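PDB 5EZM: 4-amino-4-deoxy-L-arabinose transferase or related glycosyltransferases of PMT family from Cupriavidus metallidurans, which probably transfers 4-amino-4-deoxy-L-arabinose to lipid A, acting as a zinc-containing, membrane-embedded glycosyltransferase of the GT-C fold. Local coordinates for residues Val47-Arg52 with Gln109-Val114; Val76-Asn81 with Lys88-Met93; Ser152-Ala155 with Asp161-Leu164. All blocks are in the same frame, centred on the assembly; numbering follows the deposited sequence.

Contact 1: Val47-Arg52 with Gln109-Val114; sequences VSLDMR and QARLAV. With MPG ([(Z)-octadec-9-enyl] (2R)-2,3-bis(oxidanyl)propanoate), chain B; MPG ([(Z)-octadec-9-enyl] (2R)-2,3-bis(oxidanyl)propanoate), chain C.
Leu49 and Arg111 mark the nearest approach of the two backbones, their CA atoms 6.6 Å apart. The 47-52 segment leads out of helix 31-47, while Arg111 occupies the break between helices 107-110 and 112-133. From this break its side chain grips Leu49 O side-on with two nitrogens, tying the exit of the first predicted transmembrane helix to a helix break of the GT-C fold. NE donates to Leu49 O at 3.0 Å, in the carbonyl plane on a lone pair, and NH2 to the same oxygen at 3.1 Å, more nearly end-on. A bend at chi3 (-101°) turns the guanidinium edge toward this oxygen. Nearer the backbone, Leu49 CD2 packs at 3.9 Å on Arg111 CB, the two side chains running past each other in opposite directions. Arg52 NH2 lies over one face of the Arg111 guanidinium, the planes 44° apart, and donates to His156 O; the Glu59 carboxylate lies near both charges, in a salt bridge with Arg111 NH1 and a long, weak ion pair with Arg52. Putting an alanine at Arg52 would probably leave His156 O without this donor and Arg111 without the group over one face of its guanidinium. Asp50 CB meets C2 of the chain B MPG and Met51 CE touches C5 of the chain C MPG, both at 3.6 Å. Helix 91-103 packs on Ala110 and Leu112-Val114, helix 435-456 on Ser48, Met51 and Arg52.

Contact 2: Val76-Asn81 with Lys88-Met93; sequences VTIRYN and KPPFHM
Ile78 extends its CD1 methyl into the bend formed by Lys88, Pro90 and Met93, with Ile78 CD1 3.6 Å from Pro90 CB. The contact belongs to the first large extramembrane loop of the GT-C fold and joins the residue leading into a small beta-hairpin, strands 79-80 and 83-84, to the entry of helix 91-103. The isoleucine and proline side chains cross at about a right angle. CG1 of Ile78 lies anti to the carbonyl carbon (chi1 -60°), and a nearly straight chi2 carries the terminal methyl on to the far segment, where it also sits 3.4 Å from Lys88 O. The contact is small, and the Ile78 methyl meets a backbone carbonyl as well as apolar side chains. Trp250 of helix 236-257 adjoins Pro90, and helix 58-72 contributes Ile65 beside Ile78 and Ser66 beside Met93. Lys88 leads its amino end away from the hairpin; its side chain comes within about 5 Å of the side chain of Glu87, a zinc ligand, and of the bound phosphocholine. Met93 completes the surround with a chain bent at both chi2 and chi3, which brings its CE to 3.7 Å from Ile78 CD1.

Contact 3: Ser152-Ala155 with Asp161-Leu164; sequences SVAA and DMTL
Met162 folds over Ala154 and Ala155 of helix 149-155, filling the angle between two consecutive helices, 149-155 and 160-178, of the GT-C membrane core. A short connection joins the two helices, and the backbones come nearest at Ala154 and Met162, whose CA atoms are 5.9 Å apart. The apolar contacts run through a single methyl: Met162 CE rests on Ala154 CB at 3.5 Å and, less closely, on Ala155 CB at 4.3 Å. Its position follows from the shape of the side chain. CG is anti to the backbone N (chi1 172°), then bends at chi2 (51°) and again at chi3 (58°) curl the thioether end back against the alanines. Because both of these residues are small, the methionine also lies directly against main-chain atoms. Its CE is 3.6 Å from Ala155 N, and its CB is 3.3 Å from Ala154 O, contacts of packing alone. Val114 and Ser117 of helix 112-133 also touch Met162. Polar groups in both segments find their partners beyond the interface: Ser152 O receives a hydrogen bond from His156 ND1, and Asp161 OD1 forms a salt bridge with Lys206. Val153 and Ala154 each touch a bound MPG, so helix 149-155 meets lipid-like molecules as well as protein. Where the methionine chain begins to curl, Met162 CG lies 3.6 Å from both Ala154 O and Ala155 CA.

The three contacts meet around Val114 and His92. Val114 of contact 1 packs into contact 3, its CG2 3.3 Å from Ala155 O, and its CG1 touches His92 CE1 of contact 2 at 3.8 Å. A probable hydrogen bond links contacts 2 and 3, His92 ND1 with Thr163 OG1 at 2.8 Å. Centres of contacts 1 and 3 are about 12 Å apart; that of contact 2 lies about 19 Å from contact 1 and 18 Å from contact 3. Contact 2 falls between the segments of contact 1 in sequence; contact 3 follows. Lys88 brings contact 2 near the zinc site, its side chain about 5 Å from that of the zinc ligand Glu87; all three contacts include residues touching MPG molecules.

Contact 1: Val47-Arg52 with Gln109-Val114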
loop_
_atom_site.group_PDB
_atom_site.type_symbol
_atom_site.label_atom_id
_atom_site.label_comp_id
_atom_site.label_asym_id
_atom_site.label_seq_id
_atom_site.Cartn_x
_atom_site.Cartn_y
_atom_site.Cartn_z
ATOM N N VAL A 47 15.340 -0.560 -6.816
ATOM C CA VAL A 47 15.614 0.600 -7.662
ATOM C C VAL A 47 14.312 1.300 -8.042
ATOM O O VAL A 47 14.186 2.525 -7.922
ATOM C CB VAL A 47 16.420 0.184 -8.905
ATOM C CG1 VAL A 47 16.438 1.312 -9.932
ATOM C CG2 VAL A 47 17.836 -0.205 -8.507
ATOM N N SER A 48 13.312 0.524 -8.472
ATOM C CA SER A 48 12.023 1.096 -8.849
ATOM C C SER A 48 11.363 1.863 -7.709
ATOM O O SER A 48 10.452 2.660 -7.961
ATOM C CB SER A 48 11.085 -0.005 -9.345
ATOM O OG SER A 48 10.978 -1.048 -8.392
ATOM N N LEU A 49 11.798 1.644 -6.465
ATOM C CA LEU A 49 11.251 2.416 -5.356
ATOM C C LEU A 49 11.574 3.900 -5.486
ATOM O O LEU A 49 10.756 4.745 -5.108
ATOM C CB LEU A 49 11.788 1.886 -4.028
ATOM C CG LEU A 49 11.273 0.536 -3.534
ATOM C CD1 LEU A 49 11.950 0.180 -2.222
ATOM C CD2 LEU A 49 9.763 0.568 -3.374
ATOM N N ASP A 50 12.747 4.236 -6.020
ATOM C CA ASP A 50 13.254 5.604 -6.009
ATOM C C ASP A 50 13.175 6.252 -7.386
ATOM O O ASP A 50 14.071 6.994 -7.791
ATOM C CB ASP A 50 14.689 5.641 -5.494
ATOM C CG ASP A 50 15.113 7.023 -5.044
ATOM O OD1 ASP A 50 14.270 7.758 -4.483
ATOM O OD2 ASP A 50 16.294 7.375 -5.252
ATOM N N MET A 51 12.100 5.983 -8.127
ATOM C CA MET A 51 11.969 6.527 -9.472
ATOM C C MET A 51 10.636 7.231 -9.698
ATOM O O MET A 51 10.317 7.579 -10.841
ATOM C CB MET A 51 12.183 5.422 -10.513
ATOM C CG MET A 51 13.595 4.849 -10.461
ATOM S SD MET A 51 14.153 4.072 -11.986
ATOM C CE MET A 51 13.439 2.445 -11.830
ATOM N N ARG A 52 9.860 7.466 -8.644
ATOM C CA ARG A 52 8.627 8.229 -8.743
ATOM C C ARG A 52 8.556 9.209 -7.583
ATOM O O ARG A 52 8.990 8.895 -6.470
ATOM C CB ARG A 52 7.389 7.322 -8.722
ATOM C CG ARG A 52 7.363 6.239 -9.786
ATOM C CD ARG A 52 6.094 5.400 -9.685
ATOM N NE ARG A 52 5.967 4.735 -8.391
ATOM C CZ ARG A 52 5.182 5.155 -7.402
ATOM N NH1 ARG A 52 4.440 6.244 -7.555
ATOM N NH2 ARG A 52 5.135 4.485 -6.257
ATOM N N GLN A 109 13.058 5.574 0.733
ATOM C CA GLN A 109 12.991 5.298 2.164
ATOM C C GLN A 109 11.554 5.348 2.666
ATOM O O GLN A 109 11.158 4.552 3.524
ATOM C CB GLN A 109 13.862 6.289 2.935
ATOM C CG GLN A 109 15.348 6.208 2.606
ATOM C CD GLN A 109 15.758 7.170 1.511
ATOM O OE1 GLN A 109 15.009 7.403 0.560
ATOM N NE2 GLN A 109 16.951 7.742 1.642
ATOM N N ALA A 110 10.756 6.275 2.137
ATOM C CA ALA A 110 9.362 6.372 2.546
ATOM C C ALA A 110 8.533 5.187 2.067
ATOM O O ALA A 110 7.462 4.930 2.628
ATOM C CB ALA A 110 8.761 7.678 2.028
ATOM N N ARG A 111 9.001 4.468 1.048
ATOM C CA ARG A 111 8.322 3.288 0.530
ATOM C C ARG A 111 8.952 1.996 1.021
ATOM O O ARG A 111 8.655 0.928 0.480
ATOM C CB ARG A 111 8.305 3.315 -1.000
ATOM C CG ARG A 111 7.433 4.425 -1.579
ATOM C CD ARG A 111 7.237 4.274 -3.074
ATOM N NE ARG A 111 8.105 5.162 -3.834
ATOM C CZ ARG A 111 7.689 6.249 -4.476
ATOM N NH1 ARG A 111 6.407 6.587 -4.454
ATOM N NH2 ARG A 111 8.556 6.996 -5.147
ATOM N N LEU A 112 9.808 2.067 2.042
ATOM C CA LEU A 112 10.579 0.895 2.442
ATOM C C LEU A 112 9.709 -0.122 3.175
ATOM O O LEU A 112 9.861 -1.336 2.978
ATOM C CB LEU A 112 11.758 1.333 3.308
ATOM C CG LEU A 112 12.950 0.382 3.352
ATOM C CD1 LEU A 112 13.529 0.205 1.958
ATOM C CD2 LEU A 112 14.005 0.905 4.313
ATOM N N ALA A 113 8.790 0.354 4.019
ATOM C CA ALA A 113 7.934 -0.552 4.778
ATOM C C ALA A 113 7.092 -1.426 3.857
ATOM O O ALA A 113 6.939 -2.629 4.098
ATOM C CB ALA A 113 7.040 0.245 5.726
ATOM N N VAL A 114 6.546 -0.843 2.787
ATOM C CA VAL A 114 5.687 -1.627 1.907
ATOM C C VAL A 114 6.508 -2.583 1.049
ATOM O O VAL A 114 6.052 -3.691 0.739
ATOM C CB VAL A 114 4.800 -0.701 1.052
ATOM C CG1 VAL A 114 3.854 0.074 1.946
ATOM C CG2 VAL A 114 5.641 0.251 0.231
HETATM C C2 MPG B . 17.752 4.143 -6.587
HETATM C C3 MPG B . 18.197 3.766 -5.179
HETATM C C4 MPG B . 17.515 2.509 -4.662
HETATM C C5 MPG B . 17.852 2.258 -3.184
HETATM C C6 MPG B . 17.594 0.809 -2.737
HETATM C C7 MPG B . 18.044 0.575 -1.280
HETATM C C8 MPG B . 17.778 -0.870 -0.795
HETATM C C9 MPG B . 17.865 -1.001 0.745
HETATM C C10 MPG B . 17.332 -2.368 1.253
HETATM C C11 MPG B . 17.122 -2.393 2.783
HETATM C C12 MPG B . 16.766 -3.821 3.321
HETATM C C1 MPG B . 18.344 5.478 -7.051
HETATM C C2 MPG C . 12.286 -1.154 -16.206
HETATM C C3 MPG C . 12.584 -1.086 -14.713
HETATM C C4 MPG C . 13.804 -0.232 -14.401
HETATM C C5 MPG C . 14.554 -0.739 -13.160
HETATM C C6 MPG C . 16.050 -0.388 -13.196
HETATM C C1 MPG C . 11.951 -2.577 -16.668
#

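Contact 2: Val76-Asn81 with Lys88-Met93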
loop_
_atom_site.group_PDB
_atom_site.type_symbol
_atom_site.label_atom_id
_atom_site.label_comp_id
_atom_site.label_asym_id
_atom_site.label_seq_id
_atom_site.Cartn_x
_atom_site.Cartn_y
_atom_site.Cartn_z
ATOM N N VAL A 76 4.688 7.855 20.079
ATOM C CA VAL A 76 3.404 7.504 20.674
ATOM C C VAL A 76 2.274 8.358 20.108
ATOM O O VAL A 76 1.277 7.834 19.611
ATOM C CB VAL A 76 3.462 7.616 22.214
ATOM C CG1 VAL A 76 2.113 7.264 22.824
ATOM C CG2 VAL A 76 4.563 6.726 22.767
ATOM N N THR A 77 2.415 9.679 20.180
ATOM C CA THR A 77 1.381 10.603 19.722
ATOM C C THR A 77 1.627 10.909 18.250
ATOM O O THR A 77 2.463 11.750 17.908
ATOM C CB THR A 77 1.381 11.870 20.570
ATOM O OG1 THR A 77 1.360 11.509 21.959
ATOM C CG2 THR A 77 0.157 12.725 20.258
ATOM N N ILE A 78 0.895 10.216 17.375
ATOM C CA ILE A 78 1.029 10.423 15.938
ATOM C C ILE A 78 0.533 11.816 15.571
ATOM O O ILE A 78 -0.514 12.272 16.052
ATOM C CB ILE A 78 0.256 9.336 15.171
ATOM C CG1 ILE A 78 0.789 7.950 15.524
ATOM C CG2 ILE A 78 0.341 9.565 13.672
ATOM C CD1 ILE A 78 -0.045 6.821 14.951
ATOM N N ARG A 79 1.287 12.505 14.718
ATOM C CA ARG A 79 0.927 13.846 14.282
ATOM C C ARG A 79 1.088 13.981 12.776
ATOM O O ARG A 79 2.010 13.414 12.181
ATOM C CB ARG A 79 1.765 14.909 14.998
ATOM C CG ARG A 79 1.397 15.078 16.460
ATOM C CD ARG A 79 2.049 16.303 17.074
ATOM N NE ARG A 79 1.701 16.430 18.485
ATOM C CZ ARG A 79 0.668 17.131 18.938
ATOM N NH1 ARG A 79 -0.118 17.780 18.089
ATOM N NH2 ARG A 79 0.420 17.185 20.239
ATOM N N TYR A 80 0.175 14.732 12.164
ATOM C CA TYR A 80 0.195 15.017 10.734
ATOM C C TYR A 80 0.083 16.528 10.580
ATOM O O TYR A 80 -0.955 17.115 10.912
ATOM C CB TYR A 80 -0.944 14.294 10.008
ATOM C CG TYR A 80 -0.888 14.366 8.494
ATOM C CD1 TYR A 80 0.324 14.465 7.824
ATOM C CD2 TYR A 80 -2.052 14.344 7.737
ATOM C CE1 TYR A 80 0.376 14.528 6.437
ATOM C CE2 TYR A 80 -2.012 14.412 6.351
ATOM C CZ TYR A 80 -0.794 14.505 5.704
ATOM O OH TYR A 80 -0.747 14.573 4.326
ATOM N N ASN A 81 1.156 17.151 10.090
ATOM C CA ASN A 81 1.265 18.607 10.020
ATOM C C ASN A 81 1.063 19.226 11.403
ATOM O O ASN A 81 0.256 20.141 11.593
ATOM C CB ASN A 81 0.293 19.180 8.989
ATOM C CG ASN A 81 0.596 18.691 7.583
ATOM O OD1 ASN A 81 1.449 19.248 6.892
ATOM N ND2 ASN A 81 -0.094 17.635 7.158
ATOM N N LYS A 88 -5.092 6.100 12.371
ATOM C CA LYS A 88 -4.343 4.883 12.071
ATOM C C LYS A 88 -3.395 4.538 13.211
ATOM O O LYS A 88 -2.926 5.430 13.928
ATOM C CB LYS A 88 -3.517 5.014 10.777
ATOM C CG LYS A 88 -4.306 5.364 9.529
ATOM C CD LYS A 88 -5.219 4.234 9.090
ATOM C CE LYS A 88 -6.089 4.687 7.927
ATOM N NZ LYS A 88 -7.038 3.639 7.473
ATOM N N PRO A 89 -3.095 3.253 13.397
ATOM C CA PRO A 89 -2.068 2.839 14.372
ATOM C C PRO A 89 -0.672 3.039 13.804
ATOM O O PRO A 89 -0.522 3.271 12.595
ATOM C CB PRO A 89 -2.381 1.348 14.598
ATOM C CG PRO A 89 -3.742 1.131 14.026
ATOM C CD PRO A 89 -3.868 2.104 12.903
ATOM N N PRO A 90 0.376 2.945 14.626
ATOM C CA PRO A 90 1.681 3.520 14.251
ATOM C C PRO A 90 2.748 2.584 13.691
ATOM O O PRO A 90 3.839 3.080 13.389
ATOM C CB PRO A 90 2.156 4.085 15.591
ATOM C CG PRO A 90 1.694 3.062 16.567
ATOM C CD PRO A 90 0.364 2.550 16.048
ATOM N N PHE A 91 2.505 1.279 13.540
ATOM C CA PHE A 91 3.604 0.373 13.202
ATOM C C PHE A 91 4.247 0.737 11.867
ATOM O O PHE A 91 5.479 0.765 11.744
ATOM C CB PHE A 91 3.125 -1.078 13.183
ATOM C CG PHE A 91 4.177 -2.049 12.719
ATOM C CD1 PHE A 91 5.280 -2.327 13.512
ATOM C CD2 PHE A 91 4.072 -2.674 11.487
ATOM C CE1 PHE A 91 6.256 -3.215 13.088
ATOM C CE2 PHE A 91 5.045 -3.561 11.061
ATOM C CZ PHE A 91 6.137 -3.833 11.864
ATOM N N HIS A 92 3.428 1.014 10.851
ATOM C CA HIS A 92 3.965 1.460 9.569
ATOM C C HIS A 92 4.877 2.666 9.753
ATOM O O HIS A 92 5.964 2.737 9.163
ATOM C CB HIS A 92 2.817 1.787 8.611
ATOM C CG HIS A 92 3.262 2.280 7.268
ATOM N ND1 HIS A 92 3.275 1.476 6.148
ATOM C CD2 HIS A 92 3.699 3.496 6.863
ATOM C CE1 HIS A 92 3.705 2.175 5.112
ATOM N NE2 HIS A 92 3.970 3.404 5.520
ATOM N N MET A 93 4.460 3.614 10.596
ATOM C CA MET A 93 5.283 4.793 10.839
ATOM C C MET A 93 6.556 4.434 11.592
ATOM O O MET A 93 7.622 4.980 11.301
ATOM C CB MET A 93 4.479 5.850 11.596
ATOM C CG MET A 93 3.535 6.639 10.699
ATOM S SD MET A 93 2.125 5.678 10.105
ATOM C CE MET A 93 1.008 5.824 11.498
#

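Contact 3: Ser152-Ala155 with Asp161-Leu164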
loop_
_atom_site.group_PDB
_atom_site.type_symbol
_atom_site.label_atom_id
_atom_site.label_comp_id
_atom_site.label_asym_id
_atom_site.label_seq_id
_atom_site.Cartn_x
_atom_site.Cartn_y
_atom_site.Cartn_z
ATOM N N SER A 152 2.720 -6.499 -6.394
ATOM C CA SER A 152 3.934 -5.756 -6.730
ATOM C C SER A 152 3.689 -4.251 -6.707
ATOM O O SER A 152 4.459 -3.498 -6.097
ATOM C CB SER A 152 4.457 -6.190 -8.101
ATOM O OG SER A 152 3.633 -5.697 -9.146
ATOM N N VAL A 153 2.626 -3.803 -7.376
ATOM C CA VAL A 153 2.244 -2.391 -7.344
ATOM C C VAL A 153 2.018 -1.939 -5.906
ATOM O O VAL A 153 2.640 -0.981 -5.430
ATOM C CB VAL A 153 0.997 -2.147 -8.213
ATOM C CG1 VAL A 153 0.333 -0.819 -7.856
ATOM C CG2 VAL A 153 1.366 -2.174 -9.685
ATOM N N ALA A 154 1.126 -2.630 -5.189
ATOM C CA ALA A 154 0.882 -2.269 -3.797
ATOM C C ALA A 154 2.155 -2.371 -2.966
ATOM O O ALA A 154 2.336 -1.611 -2.009
ATOM C CB ALA A 154 -0.220 -3.151 -3.208
ATOM N N ALA A 155 3.053 -3.288 -3.328
ATOM C CA ALA A 155 4.325 -3.413 -2.629
ATOM C C ALA A 155 5.255 -2.240 -2.902
ATOM O O ALA A 155 6.187 -2.015 -2.122
ATOM C CB ALA A 155 5.014 -4.718 -3.021
ATOM N N ASP A 161 -1.941 -0.530 3.461
ATOM C CA ASP A 161 -2.589 -1.776 3.071
ATOM C C ASP A 161 -1.582 -2.879 2.762
ATOM O O ASP A 161 -1.855 -4.055 3.031
ATOM C CB ASP A 161 -3.503 -1.527 1.870
ATOM C CG ASP A 161 -4.596 -0.519 2.175
ATOM O OD1 ASP A 161 -5.202 -0.612 3.265
ATOM O OD2 ASP A 161 -4.841 0.373 1.334
ATOM N N MET A 162 -0.419 -2.531 2.210
ATOM C CA MET A 162 0.572 -3.560 1.913
ATOM C C MET A 162 1.313 -4.006 3.171
ATOM O O MET A 162 1.658 -5.186 3.301
ATOM C CB MET A 162 1.554 -3.060 0.851
ATOM C CG MET A 162 2.753 -3.983 0.612
ATOM S SD MET A 162 2.347 -5.725 0.306
ATOM C CE MET A 162 1.298 -5.582 -1.134
ATOM N N THR A 163 1.567 -3.088 4.105
ATOM C CA THR A 163 2.141 -3.489 5.386
ATOM C C THR A 163 1.213 -4.460 6.107
ATOM O O THR A 163 1.632 -5.545 6.544
ATOM C CB THR A 163 2.407 -2.257 6.254
ATOM O OG1 THR A 163 2.927 -1.196 5.444
ATOM C CG2 THR A 163 3.411 -2.583 7.343
ATOM N N LEU A 164 -0.067 -4.088 6.221
ATOM C CA LEU A 164 -1.050 -4.992 6.808
ATOM C C LEU A 164 -1.137 -6.299 6.032
ATOM O O LEU A 164 -1.343 -7.363 6.627
ATOM C CB LEU A 164 -2.416 -4.312 6.863
ATOM C CG LEU A 164 -3.533 -5.136 7.503
ATOM C CD1 LEU A 164 -3.210 -5.411 8.960
ATOM C CD2 LEU A 164 -4.872 -4.430 7.368
#